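Side-chain contacts in putative phosphoglycolate phosphatase (Lactobacillus delbrueckii, PDB 2HI0), which probably hydrolyses the phosphate ester of 2-phosphoglycolate, as a member of the haloacid dehalogenase-like hydrolases: residues Lys135-Glu138 / Ala139-Leu143; Lys98-Tyr101 / Ala102-Gln106; Gln87-Val90 / Asn91-Leu94; Gly51-Val54 / Ala55-Ala59; Asp38-Val41 / Glu42-Lys45. All coordinates share one frame; numbering follows the deposited sequence. Where two conformers were deposited one is given.

Contact 1: Lys135-Glu138 / Ala139-Leu143; sequences KPNE and AVQVL
Asn137 and Gln141 join their side-chain amides one turn apart: Gln141 NE2 gives a nearly straight bond (174°) to Asn137 OD1 at 2.9 Å. The acceptor lies in the plane of the glutamine amide, but the two amide planes are turned 59° against each other, and the donor stands tilted from the carbonyl plane of Asn137. Both amides also reach strand 154-158, OD1 accepting from Gly157 N and NE2 giving to Ala155 O.

The main-chain bonds are those of a first helical turn. Pro136, at the N-cap position, offers its O to Val140 N at 3.1 Å, and Gln141 N reaches Asn137 O at 2.9 Å.

The apolar contacts belong to the stem of Lys135. With CG anti to the backbone N (chi1 179°), the chain runs along the inner side of the helix: CB meets Val140 CG2 at 3.6 Å, CD meets Ala139 CB at 3.8 Å and lies 4.0 Å from Leu143 CD1. Bends at chi3 and chi4 turn NZ to Asp12, a ligand of the bound sodium ion, in a salt bridge. The loop after strand 128-133 thus opens the beta-alpha-beta crossover into helix 137-147 at the metal-binding edge of the HAD core.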
loop_
_atom_site.group_PDB
_atom_site.type_symbol
_atom_site.label_atom_id
_atom_site.label_comp_id
_atom_site.label_asym_id
_atom_site.label_seq_id
_atom_site.Cartn_x
_atom_site.Cartn_y
_atom_site.Cartn_z
ATOM N N LYS A 135 -4.226 1.047 -3.176
ATOM C CA LYS A 135 -5.546 0.400 -3.043
ATOM C C LYS A 135 -6.587 1.226 -3.804
ATOM O O LYS A 135 -6.528 2.465 -3.777
ATOM C CB LYS A 135 -5.934 0.286 -1.579
ATOM C CG LYS A 135 -7.298 -0.362 -1.355
ATOM C CD LYS A 135 -7.650 -0.458 0.161
ATOM C CE LYS A 135 -6.654 -1.251 0.998
ATOM N NZ LYS A 135 -6.438 -2.652 0.517
ATOM N N PRO A 136 -7.496 0.588 -4.530
ATOM C CA PRO A 136 -8.474 1.438 -5.196
ATOM C C PRO A 136 -9.147 2.435 -4.263
ATOM O O PRO A 136 -9.494 2.106 -3.105
ATOM C CB PRO A 136 -9.513 0.434 -5.744
ATOM C CG PRO A 136 -8.706 -0.815 -5.921
ATOM C CD PRO A 136 -7.767 -0.845 -4.757
ATOM N N ASN A 137 -9.315 3.658 -4.757
ATOM C CA ASN A 137 -9.845 4.738 -3.940
ATOM C C ASN A 137 -11.178 4.431 -3.231
ATOM O O ASN A 137 -11.371 4.842 -2.123
ATOM C CB ASN A 137 -10.011 6.000 -4.775
ATOM C CG ASN A 137 -10.317 7.231 -3.932
ATOM O OD1 ASN A 137 -9.580 7.589 -3.030
ATOM N ND2 ASN A 137 -11.409 7.904 -4.244
ATOM N N GLU A 138 -12.099 3.744 -3.891
ATOM C CA GLU A 138 -13.400 3.456 -3.297
ATOM C C GLU A 138 -13.238 2.681 -1.983
ATOM O O GLU A 138 -13.915 2.975 -0.983
ATOM C CB GLU A 138 -14.250 2.692 -4.302
ATOM C CG GLU A 138 -13.682 1.326 -4.729
ATOM C CD GLU A 138 -12.792 1.347 -5.996
ATOM O OE1 GLU A 138 -12.332 2.470 -6.465
ATOM O OE2 GLU A 138 -12.574 0.192 -6.502
ATOM N N ALA A 139 -12.299 1.728 -1.962
ATOM C CA ALA A 139 -12.038 0.912 -0.778
ATOM C C ALA A 139 -11.244 1.736 0.273
ATOM O O ALA A 139 -11.541 1.683 1.465
ATOM C CB ALA A 139 -11.257 -0.351 -1.134
ATOM N N VAL A 140 -10.303 2.564 -0.166
ATOM C CA VAL A 140 -9.596 3.443 0.741
ATOM C C VAL A 140 -10.579 4.352 1.515
ATOM O O VAL A 140 -10.466 4.514 2.734
ATOM C CB VAL A 140 -8.556 4.337 0.003
ATOM C CG1 VAL A 140 -8.015 5.487 0.965
ATOM C CG2 VAL A 140 -7.361 3.458 -0.523
ATOM N N GLN A 141 -11.475 5.010 0.791
ATOM C CA GLN A 141 -12.431 5.926 1.405
ATOM C C GLN A 141 -13.351 5.238 2.445
ATOM O O GLN A 141 -13.565 5.781 3.546
ATOM C CB GLN A 141 -13.240 6.665 0.326
ATOM C CG GLN A 141 -12.438 7.547 -0.635
ATOM C CD GLN A 141 -11.571 8.556 0.052
ATOM O OE1 GLN A 141 -11.917 9.098 1.119
ATOM N NE2 GLN A 141 -10.426 8.814 -0.542
ATOM N N VAL A 142 -13.854 4.046 2.131
ATOM C CA VAL A 142 -14.670 3.293 3.065
ATOM C C VAL A 142 -13.883 2.986 4.347
ATOM O O VAL A 142 -14.376 3.127 5.457
ATOM C CB VAL A 142 -15.199 1.958 2.478
ATOM C CG1 VAL A 142 -15.832 1.093 3.567
ATOM C CG2 VAL A 142 -16.257 2.225 1.463
ATOM N N LEU A 143 -12.666 2.539 4.184
ATOM C CA LEU A 143 -11.873 2.113 5.306
ATOM C C LEU A 143 -11.471 3.269 6.225
ATOM O O LEU A 143 -11.473 3.149 7.466
ATOM C CB LEU A 143 -10.672 1.320 4.784
ATOM C CG LEU A 143 -11.014 -0.096 4.238
ATOM C CD1 LEU A 143 -9.811 -0.693 3.538
ATOM C CD2 LEU A 143 -11.502 -1.019 5.424
#

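Contact 2: Lys98-Tyr101 / Ala102-Gln106; sequences KPYY and ADHCQ
Tyr100 O receives the shortest hydrogen bond between the two segments, from His104 ND1 at 2.7 Å. The oxygen lies in the plane of the imidazole, at its edge, and the N-H points to it at 152°, so ND1 carries the hydrogen. The same imidazole lies over a face of the Tyr100 ring in an offset stack, centroids 3.8 Å apart and planes only 12° from parallel. His104 ND1 sits over the centre of the phenol ring, and CE1 comes within 3.3 Å of Tyr100 CE1. One residue thus uses the edge of the histidine through its carbonyl and a face through its ring, which together fix the rotation of the imidazole. The Tyr100 ring stacks on Tyr28 as well.

Tyr101 makes a different kind of pair. Cys105 CB stands over one face of its ring, offset toward the rim, in a CH-pi contact 3.8 Å from the centroid. The sulfur is farther off above the face, 5.2 Å from the same centroid. Tyr101 CG is anti to the backbone N (chi1 180°), which carries the phenol along the inner side of the helix, where OH meets Lys135 NZ. A water 2.6 Å from Tyr101 OH gives its hydrogen to Cys105 O, tying the phenol to the chain beyond the helix.

Tyr101 O accepts from His104 N at 2.9 Å, the donor standing well above the carbonyl plane. This is the C-terminal end of helix 87-103, where the imidazole folds back and bonds to a main-chain carbonyl of the last turn.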
loop_
_atom_site.group_PDB
_atom_site.type_symbol
_atom_site.label_atom_id
_atom_site.label_comp_id
_atom_site.label_asym_id
_atom_site.label_seq_id
_atom_site.Cartn_x
_atom_site.Cartn_y
_atom_site.Cartn_z
ATOM N N LYS A 98 -12.625 -6.188 -8.074
ATOM C CA LYS A 98 -12.733 -4.818 -7.551
ATOM C C LYS A 98 -14.014 -4.591 -6.730
ATOM O O LYS A 98 -13.970 -4.188 -5.578
ATOM C CB LYS A 98 -12.569 -3.805 -8.683
ATOM C CG LYS A 98 -11.138 -3.786 -9.197
ATOM C CD LYS A 98 -10.823 -2.593 -10.112
ATOM C CE LYS A 98 -11.273 -1.249 -9.514
ATOM N NZ LYS A 98 -10.599 -0.083 -10.168
ATOM N N PRO A 99 -15.169 -4.890 -7.294
ATOM C CA PRO A 99 -16.393 -4.711 -6.507
ATOM C C PRO A 99 -16.511 -5.679 -5.329
ATOM O O PRO A 99 -16.949 -5.287 -4.221
ATOM C CB PRO A 99 -17.514 -4.959 -7.510
ATOM C CG PRO A 99 -16.876 -5.692 -8.622
ATOM C CD PRO A 99 -15.446 -5.320 -8.681
ATOM N N TYR A 100 -16.047 -6.911 -5.536
ATOM C CA TYR A 100 -16.114 -7.871 -4.425
ATOM C C TYR A 100 -15.291 -7.394 -3.245
ATOM O O TYR A 100 -15.764 -7.339 -2.109
ATOM C CB TYR A 100 -15.672 -9.242 -4.857
ATOM C CG TYR A 100 -15.893 -10.246 -3.754
ATOM C CD1 TYR A 100 -17.123 -10.904 -3.647
ATOM C CD2 TYR A 100 -14.899 -10.510 -2.792
ATOM C CE1 TYR A 100 -17.337 -11.841 -2.620
ATOM C CE2 TYR A 100 -15.102 -11.425 -1.778
ATOM C CZ TYR A 100 -16.323 -12.084 -1.689
ATOM O OH TYR A 100 -16.514 -13.009 -0.661
ATOM N N TYR A 101 -14.038 -7.043 -3.526
ATOM C CA TYR A 101 -13.167 -6.518 -2.486
ATOM C C TYR A 101 -13.762 -5.265 -1.786
ATOM O O TYR A 101 -13.790 -5.198 -0.538
ATOM C CB TYR A 101 -11.761 -6.255 -3.032
ATOM C CG TYR A 101 -10.892 -5.705 -1.926
ATOM C CD1 TYR A 101 -10.547 -6.483 -0.841
ATOM C CD2 TYR A 101 -10.432 -4.427 -1.967
ATOM C CE1 TYR A 101 -9.764 -5.984 0.177
ATOM C CE2 TYR A 101 -9.657 -3.916 -0.962
ATOM C CZ TYR A 101 -9.322 -4.688 0.120
ATOM O OH TYR A 101 -8.560 -4.143 1.137
ATOM N N ALA A 102 -14.197 -4.284 -2.567
ATOM C CA ALA A 102 -14.843 -3.107 -2.025
ATOM C C ALA A 102 -15.967 -3.432 -1.016
ATOM O O ALA A 102 -16.103 -2.773 0.014
ATOM C CB ALA A 102 -15.388 -2.186 -3.177
ATOM N N ASP A 103 -16.767 -4.443 -1.328
ATOM C CA ASP A 103 -17.873 -4.855 -0.463
ATOM C C ASP A 103 -17.461 -5.822 0.658
ATOM O O ASP A 103 -18.290 -6.180 1.508
ATOM C CB ASP A 103 -18.939 -5.562 -1.312
ATOM C CG ASP A 103 -19.582 -4.637 -2.336
ATOM O OD1 ASP A 103 -19.568 -3.397 -2.115
ATOM O OD2 ASP A 103 -20.075 -5.149 -3.366
ATOM N N HIS A 104 -16.215 -6.282 0.632
ATOM C CA HIS A 104 -15.739 -7.230 1.633
ATOM C C HIS A 104 -14.384 -6.836 2.229
ATOM O O HIS A 104 -13.565 -7.710 2.521
ATOM C CB HIS A 104 -15.651 -8.628 1.019
ATOM C CG HIS A 104 -16.974 -9.153 0.550
ATOM N ND1 HIS A 104 -17.546 -8.843 -0.674
ATOM C CD2 HIS A 104 -17.819 -10.027 1.148
ATOM C CE1 HIS A 104 -18.689 -9.496 -0.797
ATOM N NE2 HIS A 104 -18.891 -10.192 0.307
ATOM N N CYS A 105 -14.094 -5.551 2.292
ATOM C CA CYS A 105 -12.763 -5.133 2.719
ATOM C C CYS A 105 -12.684 -4.886 4.238
ATOM O O CYS A 105 -11.641 -4.439 4.714
ATOM C CB CYS A 105 -12.293 -3.877 1.958
ATOM S SG CYS A 105 -13.352 -2.462 2.179
ATOM N N GLN A 106 -13.742 -5.188 5.003
ATOM C CA GLN A 106 -13.740 -4.897 6.433
ATOM C C GLN A 106 -14.274 -6.065 7.248
ATOM O O GLN A 106 -15.073 -5.900 8.153
ATOM C CB GLN A 106 -14.534 -3.624 6.683
ATOM C CG GLN A 106 -14.082 -2.880 7.906
ATOM C CD GLN A 106 -15.130 -1.864 8.352
ATOM O OE1 GLN A 106 -15.771 -1.203 7.511
ATOM N NE2 GLN A 106 -15.326 -1.752 9.666
HETATM O O HOH W 1 -9.271 -4.845 3.561
#

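Contact 3: Gln87-Val90 / Asn91-Leu94; sequences QTEV and NRVL. Unlike the reference sequence in segment 87-90: Thr88 (reference Ala).
Glu89 and Arg92 lie side by side on helix 87-103, and the glutamate is the one to follow. From CB, its CG runs anti to the backbone N (chi1 -170°), and a bend at chi2 turns the carboxylate along the helix. CD comes within 3.6 Å of Arg92 NE. OE1 takes the hydrogen of Arg92 NE at 3.1 Å, almost straight (173°) and in the guanidinium plane. OE2 takes that of Arg92 NH2 at 2.9 Å on its syn lone pair, though more bent (133°) and tilted from that plane. This side-on, two-nitrogen grip is an i to i+3 salt bridge within a single helix, on the part of the helical cap away from the metal. His35 NE2 also bonds to OE2, while Arg92 NH2 gives to Thr33 O. With Glu89 replaced by an alanine, His35 NE2 and the Arg92 guanidinium would probably lose their shared carboxylate, and the arginine would be freer to turn.

On the buried side Val90 CG1 packs against Leu94 CD1 at 3.8 Å, facing helix 52-63. Near the helix start one water gives hydrogens to Gln87 OE1, at 2.7 Å, and Asn91 OD1, while Gln87 NE2 bonds to Thr57 OG1.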
loop_
_atom_site.group_PDB
_atom_site.type_symbol
_atom_site.label_atom_id
_atom_site.label_comp_id
_atom_site.label_asym_id
_atom_site.label_seq_id
_atom_site.Cartn_x
_atom_site.Cartn_y
_atom_site.Cartn_z
ATOM N N GLN A 87 -3.397 -8.996 -20.437
ATOM C CA GLN A 87 -4.215 -7.946 -19.814
ATOM C C GLN A 87 -5.725 -8.086 -19.995
ATOM O O GLN A 87 -6.485 -7.663 -19.143
ATOM C CB GLN A 87 -3.732 -6.566 -20.160
ATOM C CG GLN A 87 -2.323 -6.313 -19.644
ATOM C CD GLN A 87 -2.190 -6.404 -18.088
ATOM O OE1 GLN A 87 -2.964 -5.766 -17.384
ATOM N NE2 GLN A 87 -1.295 -7.258 -17.578
ATOM N N THR A 88 -6.144 -8.730 -21.073
ATOM C CA THR A 88 -7.533 -9.037 -21.235
ATOM C C THR A 88 -8.004 -9.948 -20.109
ATOM O O THR A 88 -9.072 -9.706 -19.525
ATOM C CB THR A 88 -7.782 -9.669 -22.627
ATOM O OG1 THR A 88 -7.420 -8.726 -23.643
ATOM C CG2 THR A 88 -9.238 -10.096 -22.838
ATOM N N GLU A 89 -7.238 -10.979 -19.792
ATOM C CA GLU A 89 -7.620 -11.822 -18.674
ATOM C C GLU A 89 -7.530 -11.092 -17.324
ATOM O O GLU A 89 -8.388 -11.298 -16.462
ATOM C CB GLU A 89 -6.791 -13.099 -18.675
ATOM C CG GLU A 89 -7.292 -14.156 -17.688
ATOM C CD GLU A 89 -8.689 -14.697 -17.967
ATOM O OE1 GLU A 89 -9.244 -14.503 -19.080
ATOM O OE2 GLU A 89 -9.237 -15.357 -17.048
ATOM N N VAL A 90 -6.493 -10.269 -17.138
ATOM C CA VAL A 90 -6.387 -9.417 -15.939
ATOM C C VAL A 90 -7.703 -8.617 -15.730
ATOM O O VAL A 90 -8.299 -8.622 -14.612
ATOM C CB VAL A 90 -5.157 -8.500 -16.013
ATOM C CG1 VAL A 90 -5.185 -7.437 -14.883
ATOM C CG2 VAL A 90 -3.889 -9.353 -15.901
ATOM N N ASN A 91 -8.157 -7.947 -16.792
ATOM C CA ASN A 91 -9.333 -7.075 -16.742
ATOM C C ASN A 91 -10.583 -7.907 -16.434
ATOM O O ASN A 91 -11.482 -7.454 -15.726
ATOM C CB ASN A 91 -9.499 -6.260 -18.016
ATOM C CG ASN A 91 -8.408 -5.242 -18.198
ATOM O OD1 ASN A 91 -7.742 -4.873 -17.241
ATOM N ND2 ASN A 91 -8.219 -4.779 -19.436
ATOM N N ARG A 92 -10.606 -9.147 -16.910
ATOM C CA ARG A 92 -11.795 -10.017 -16.689
ATOM C C ARG A 92 -11.841 -10.424 -15.217
ATOM O O ARG A 92 -12.907 -10.424 -14.579
ATOM C CB ARG A 92 -11.768 -11.242 -17.584
ATOM C CG ARG A 92 -13.041 -12.017 -17.570
ATOM C CD ARG A 92 -13.045 -13.064 -18.685
ATOM N NE ARG A 92 -12.257 -14.248 -18.323
ATOM C CZ ARG A 92 -12.711 -15.295 -17.628
ATOM N NH1 ARG A 92 -13.946 -15.349 -17.182
ATOM N NH2 ARG A 92 -11.906 -16.310 -17.380
ATOM N N VAL A 93 -10.679 -10.742 -14.644
ATOM C CA VAL A 93 -10.608 -11.068 -13.209
ATOM C C VAL A 93 -10.942 -9.816 -12.359
ATOM O O VAL A 93 -11.682 -9.884 -11.389
ATOM C CB VAL A 93 -9.217 -11.664 -12.831
ATOM C CG1 VAL A 93 -9.092 -11.829 -11.339
ATOM C CG2 VAL A 93 -8.997 -13.000 -13.519
ATOM N N LEU A 94 -10.386 -8.661 -12.750
ATOM C CA LEU A 94 -10.620 -7.412 -11.984
ATOM C C LEU A 94 -12.083 -7.020 -11.956
ATOM O O LEU A 94 -12.576 -6.382 -11.004
ATOM C CB LEU A 94 -9.779 -6.280 -12.548
ATOM C CG LEU A 94 -8.290 -6.318 -12.190
ATOM C CD1 LEU A 94 -7.549 -5.205 -12.914
ATOM C CD2 LEU A 94 -8.127 -6.136 -10.699
HETATM O O HOH W 2 -5.050 -4.094 -17.629
#

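Contact 4: Gly51-Val54 / Ala55-Ala59; sequences GVVV and AVTRA
Val54 CG1 lies over one face of the Arg58 guanidinium, displaced toward its rim, with NE the nearest of the group's atoms at 3.7 Å. The methyl is anti to the backbone N (chi1 170°), and the arginine chain, extended from CG to NE, passes obliquely across the valine. Its aliphatic part lies on the backbone too, CG being 3.3 Å from Val54 O.

On the neighbouring residue, Val53 O is gripped twice by Thr57. The hydroxyl OG1 gives its hydrogen at 2.7 Å, and the main-chain N gives another at 3.0 Å; they reach the oxygen from opposite faces of the carbonyl plane. Thr57 OG1 also meets Gln87 NE2 of helix 87-103, so the hydroxyl lies between two helices.

Farther out, the guanidinium is set by main-chain oxygens of other parts: NE gives to Leu71 O, NH1 to Phe47 O and NH2 to Val72 O. At the start of the helix Gly51, the N-cap residue, offers its O to Ala55 N at 2.9 Å. Its phi of 91° with psi of 168° would press any CB against the preceding carbonyl, which calls for glycine. On the side of helix 19-32, Val56 and Ala59 pack on Leu26.

The buried arginine is therefore met by neutral carbonyls at all three nitrogens, whose dipoles would probably stabilise its positive charge, while the valine methyl supplies only an apolar lid on one face.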
loop_
_atom_site.group_PDB
_atom_site.type_symbol
_atom_site.label_atom_id
_atom_site.label_comp_id
_atom_site.label_asym_id
_atom_site.label_seq_id
_atom_site.Cartn_x
_atom_site.Cartn_y
_atom_site.Cartn_z
ATOM N N GLY A 51 -0.628 -1.772 -7.079
ATOM C CA GLY A 51 -1.992 -1.652 -7.613
ATOM C C GLY A 51 -2.584 -2.965 -8.056
ATOM O O GLY A 51 -1.878 -3.984 -8.233
ATOM N N VAL A 52 -3.879 -2.915 -8.299
ATOM C CA VAL A 52 -4.608 -4.137 -8.572
ATOM C C VAL A 52 -4.305 -4.782 -9.916
ATOM O O VAL A 52 -4.357 -5.973 -10.030
ATOM C CB VAL A 52 -6.152 -3.956 -8.441
ATOM C CG1 VAL A 52 -6.504 -3.651 -6.993
ATOM C CG2 VAL A 52 -6.692 -2.935 -9.407
ATOM N N VAL A 53 -3.978 -3.995 -10.915
ATOM C CA VAL A 53 -3.606 -4.559 -12.251
ATOM C C VAL A 53 -2.321 -5.378 -12.127
ATOM O O VAL A 53 -2.261 -6.523 -12.573
ATOM C CB VAL A 53 -3.476 -3.439 -13.338
ATOM C CG1 VAL A 53 -2.894 -3.984 -14.635
ATOM C CG2 VAL A 53 -4.828 -2.739 -13.584
ATOM N N VAL A 54 -1.304 -4.787 -11.503
ATOM C CA VAL A 54 -0.053 -5.548 -11.292
ATOM C C VAL A 54 -0.273 -6.753 -10.375
ATOM O O VAL A 54 0.306 -7.794 -10.595
ATOM C CB VAL A 54 1.104 -4.628 -10.776
ATOM C CG1 VAL A 54 2.281 -5.462 -10.330
ATOM C CG2 VAL A 54 1.514 -3.577 -11.856
ATOM N N ALA A 55 -1.110 -6.595 -9.362
ATOM C CA ALA A 55 -1.395 -7.680 -8.408
ATOM C C ALA A 55 -2.017 -8.881 -9.137
ATOM O O ALA A 55 -1.596 -10.046 -8.939
ATOM C CB ALA A 55 -2.335 -7.187 -7.263
ATOM N N VAL A 56 -3.024 -8.633 -9.981
ATOM C CA VAL A 56 -3.678 -9.747 -10.720
ATOM C C VAL A 56 -2.724 -10.313 -11.799
ATOM O O VAL A 56 -2.664 -11.534 -12.014
ATOM C CB VAL A 56 -5.042 -9.351 -11.253
ATOM C CG1 VAL A 56 -5.636 -10.418 -12.173
ATOM C CG2 VAL A 56 -5.972 -9.091 -10.080
ATOM N N THR A 57 -1.925 -9.453 -12.400
ATOM C CA THR A 57 -0.941 -9.927 -13.392
ATOM C C THR A 57 0.057 -10.899 -12.711
ATOM O O THR A 57 0.378 -11.971 -13.215
ATOM C CB THR A 57 -0.168 -8.731 -14.023
ATOM O OG1 THR A 57 -1.090 -7.794 -14.593
ATOM C CG2 THR A 57 0.848 -9.191 -15.115
ATOM N N ARG A 58 0.584 -10.483 -11.551
ATOM C CA ARG A 58 1.444 -11.325 -10.715
ATOM C C ARG A 58 0.764 -12.642 -10.329
ATOM O O ARG A 58 1.393 -13.737 -10.412
ATOM C CB ARG A 58 1.872 -10.530 -9.501
ATOM C CG ARG A 58 3.018 -9.517 -9.737
ATOM C CD ARG A 58 3.232 -8.736 -8.425
ATOM N NE ARG A 58 4.381 -7.851 -8.511
ATOM C CZ ARG A 58 4.602 -6.844 -7.681
ATOM N NH1 ARG A 58 3.682 -6.528 -6.766
ATOM N NH2 ARG A 58 5.688 -6.120 -7.818
ATOM N N ALA A 59 -0.490 -12.548 -9.903
ATOM C CA ALA A 59 -1.213 -13.758 -9.440
ATOM C C ALA A 59 -1.436 -14.752 -10.574
ATOM O O ALA A 59 -1.248 -15.948 -10.385
ATOM C CB ALA A 59 -2.594 -13.400 -8.793
#

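Contact 5: Asp38-Val41 / Glu42-Lys45; sequences DFTV and EDIK
Thr40 OG1 stands between its own backbone N and carbonyl carbon (chi1 61°), and Asp43 CG stands beside its backbone N (chi1 -71°), so that the two side chains cross and each meets the other's main chain. Asp43 N gives to Thr40 OG1 at 3.0 Å, and Thr40 N gives to Asp43 OD2 at 3.0 Å, nearly straight at 172° but from above the carboxylate plane. This reciprocal pair is a capping box, with Thr40 as N-cap of helix 41-47.

A water bound to Asp38 O gives OD2 a second hydrogen at 2.7 Å. Close by, OD2 also lies at the edge of the Phe39 ring, 3.8 Å from CD1, the ring and carboxylate planes nearly perpendicular. On the inner side Phe39 CB packs on Ile44 CD1 at 3.8 Å, and the phenyl goes on to meet Phe30 and Phe47 edge-to-face. Farther along, Lys45 CE lies 3.7 Å from Val41 CG1.

A leucine in place of Asp43 would probably leave Thr40 N without its acceptor and Arg68, the salt-bridge partner of OD1, without its countercharge. In the native arrangement the carboxylate lies at a helix N-terminus, whose dipole, together with Arg68, probably favours its ionised form.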
loop_
_atom_site.group_PDB
_atom_site.type_symbol
_atom_site.label_atom_id
_atom_site.label_comp_id
_atom_site.label_asym_id
_atom_site.label_seq_id
_atom_site.Cartn_x
_atom_site.Cartn_y
_atom_site.Cartn_z
ATOM N N ASP A 38 -6.484 -21.044 -4.399
ATOM C CA ASP A 38 -5.967 -21.438 -3.092
ATOM C C ASP A 38 -4.736 -20.612 -2.718
ATOM O O ASP A 38 -3.814 -21.120 -2.102
ATOM C CB ASP A 38 -5.599 -22.918 -3.131
ATOM C CG ASP A 38 -4.530 -23.217 -4.209
ATOM O OD1 ASP A 38 -4.134 -22.273 -4.953
ATOM O OD2 ASP A 38 -4.088 -24.385 -4.303
ATOM N N PHE A 39 -4.704 -19.335 -3.096
ATOM C CA PHE A 39 -3.596 -18.459 -2.672
ATOM C C PHE A 39 -3.610 -18.271 -1.162
ATOM O O PHE A 39 -4.680 -18.267 -0.535
ATOM C CB PHE A 39 -3.641 -17.087 -3.324
ATOM C CG PHE A 39 -3.535 -17.107 -4.835
ATOM C CD1 PHE A 39 -2.379 -17.557 -5.460
ATOM C CD2 PHE A 39 -4.560 -16.606 -5.621
ATOM C CE1 PHE A 39 -2.238 -17.518 -6.847
ATOM C CE2 PHE A 39 -4.449 -16.558 -7.006
ATOM C CZ PHE A 39 -3.261 -17.028 -7.624
ATOM N N THR A 40 -2.406 -18.134 -0.608
ATOM C CA THR A 40 -2.198 -17.926 0.812
ATOM C C THR A 40 -2.011 -16.432 1.063
ATOM O O THR A 40 -1.757 -15.651 0.138
ATOM C CB THR A 40 -0.902 -18.655 1.294
ATOM O OG1 THR A 40 0.209 -18.098 0.593
ATOM C CG2 THR A 40 -0.949 -20.202 1.005
ATOM N N VAL A 41 -2.115 -16.030 2.329
ATOM C CA VAL A 41 -1.764 -14.656 2.726
ATOM C C VAL A 41 -0.333 -14.292 2.329
ATOM O O VAL A 41 -0.075 -13.154 1.926
ATOM C CB VAL A 41 -1.954 -14.404 4.234
ATOM C CG1 VAL A 41 -1.186 -13.178 4.679
ATOM C CG2 VAL A 41 -3.434 -14.349 4.590
ATOM N N GLU A 42 0.589 -15.248 2.404
ATOM C CA GLU A 42 1.968 -14.966 2.006
ATOM C C GLU A 42 2.064 -14.699 0.496
ATOM O O GLU A 42 2.883 -13.884 0.058
ATOM C CB GLU A 42 2.945 -16.094 2.400
ATOM C CG GLU A 42 3.249 -16.215 3.902
ATOM C CD GLU A 42 3.705 -14.910 4.591
ATOM O OE1 GLU A 42 4.870 -14.506 4.383
ATOM O OE2 GLU A 42 2.906 -14.297 5.360
ATOM N N ASP A 43 1.234 -15.380 -0.300
ATOM C CA ASP A 43 1.198 -15.142 -1.743
ATOM C C ASP A 43 0.741 -13.694 -1.962
ATOM O O ASP A 43 1.319 -12.932 -2.759
ATOM C CB ASP A 43 0.235 -16.099 -2.455
ATOM C CG ASP A 43 0.722 -17.542 -2.501
ATOM O OD1 ASP A 43 1.954 -17.789 -2.553
ATOM O OD2 ASP A 43 -0.170 -18.422 -2.530
ATOM N N ILE A 44 -0.328 -13.326 -1.269
ATOM C CA ILE A 44 -0.897 -11.988 -1.460
ATOM C C ILE A 44 0.112 -10.877 -1.131
ATOM O O ILE A 44 0.111 -9.826 -1.762
ATOM C CB ILE A 44 -2.248 -11.818 -0.646
ATOM C CG1 ILE A 44 -3.439 -12.106 -1.560
ATOM C CG2 ILE A 44 -2.363 -10.467 0.013
ATOM C CD1 ILE A 44 -3.516 -13.551 -2.050
ATOM N N LYS A 45 0.955 -11.102 -0.127
ATOM C CA LYS A 45 2.013 -10.136 0.227
ATOM C C LYS A 45 3.036 -9.932 -0.880
ATOM O O LYS A 45 3.696 -8.881 -0.941
ATOM C CB LYS A 45 2.684 -10.560 1.528
ATOM C CG LYS A 45 1.765 -10.517 2.734
ATOM C CD LYS A 45 2.443 -11.022 3.974
ATOM C CE LYS A 45 1.592 -10.734 5.192
ATOM N NZ LYS A 45 2.104 -11.462 6.411
HETATM O O HOH W 3 -0.898 -21.043 -2.874
#

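In the fold
Contact 4 is the most buried of the five, and the other four are each partly buried. Contacts 2 and 3 share helix 87-103: the first ends it with aromatic rings, the second stands near its beginning with a salt bridge on its outer side. Contacts 3 and 4 meet directly, Gln87 NE2 lying 3.0 Å from Thr57 OG1, while contact 5 touches contact 4 through Phe39 CZ and Ala59 O at 3.6 Å. Contact 1 alone belongs to the beta-alpha-beta unit of the parallel sheet. It reaches contact 2 where Lys135 NZ lies 2.7 Å from Tyr101 OH, bringing the helical cap close to the metal-binding side of the core.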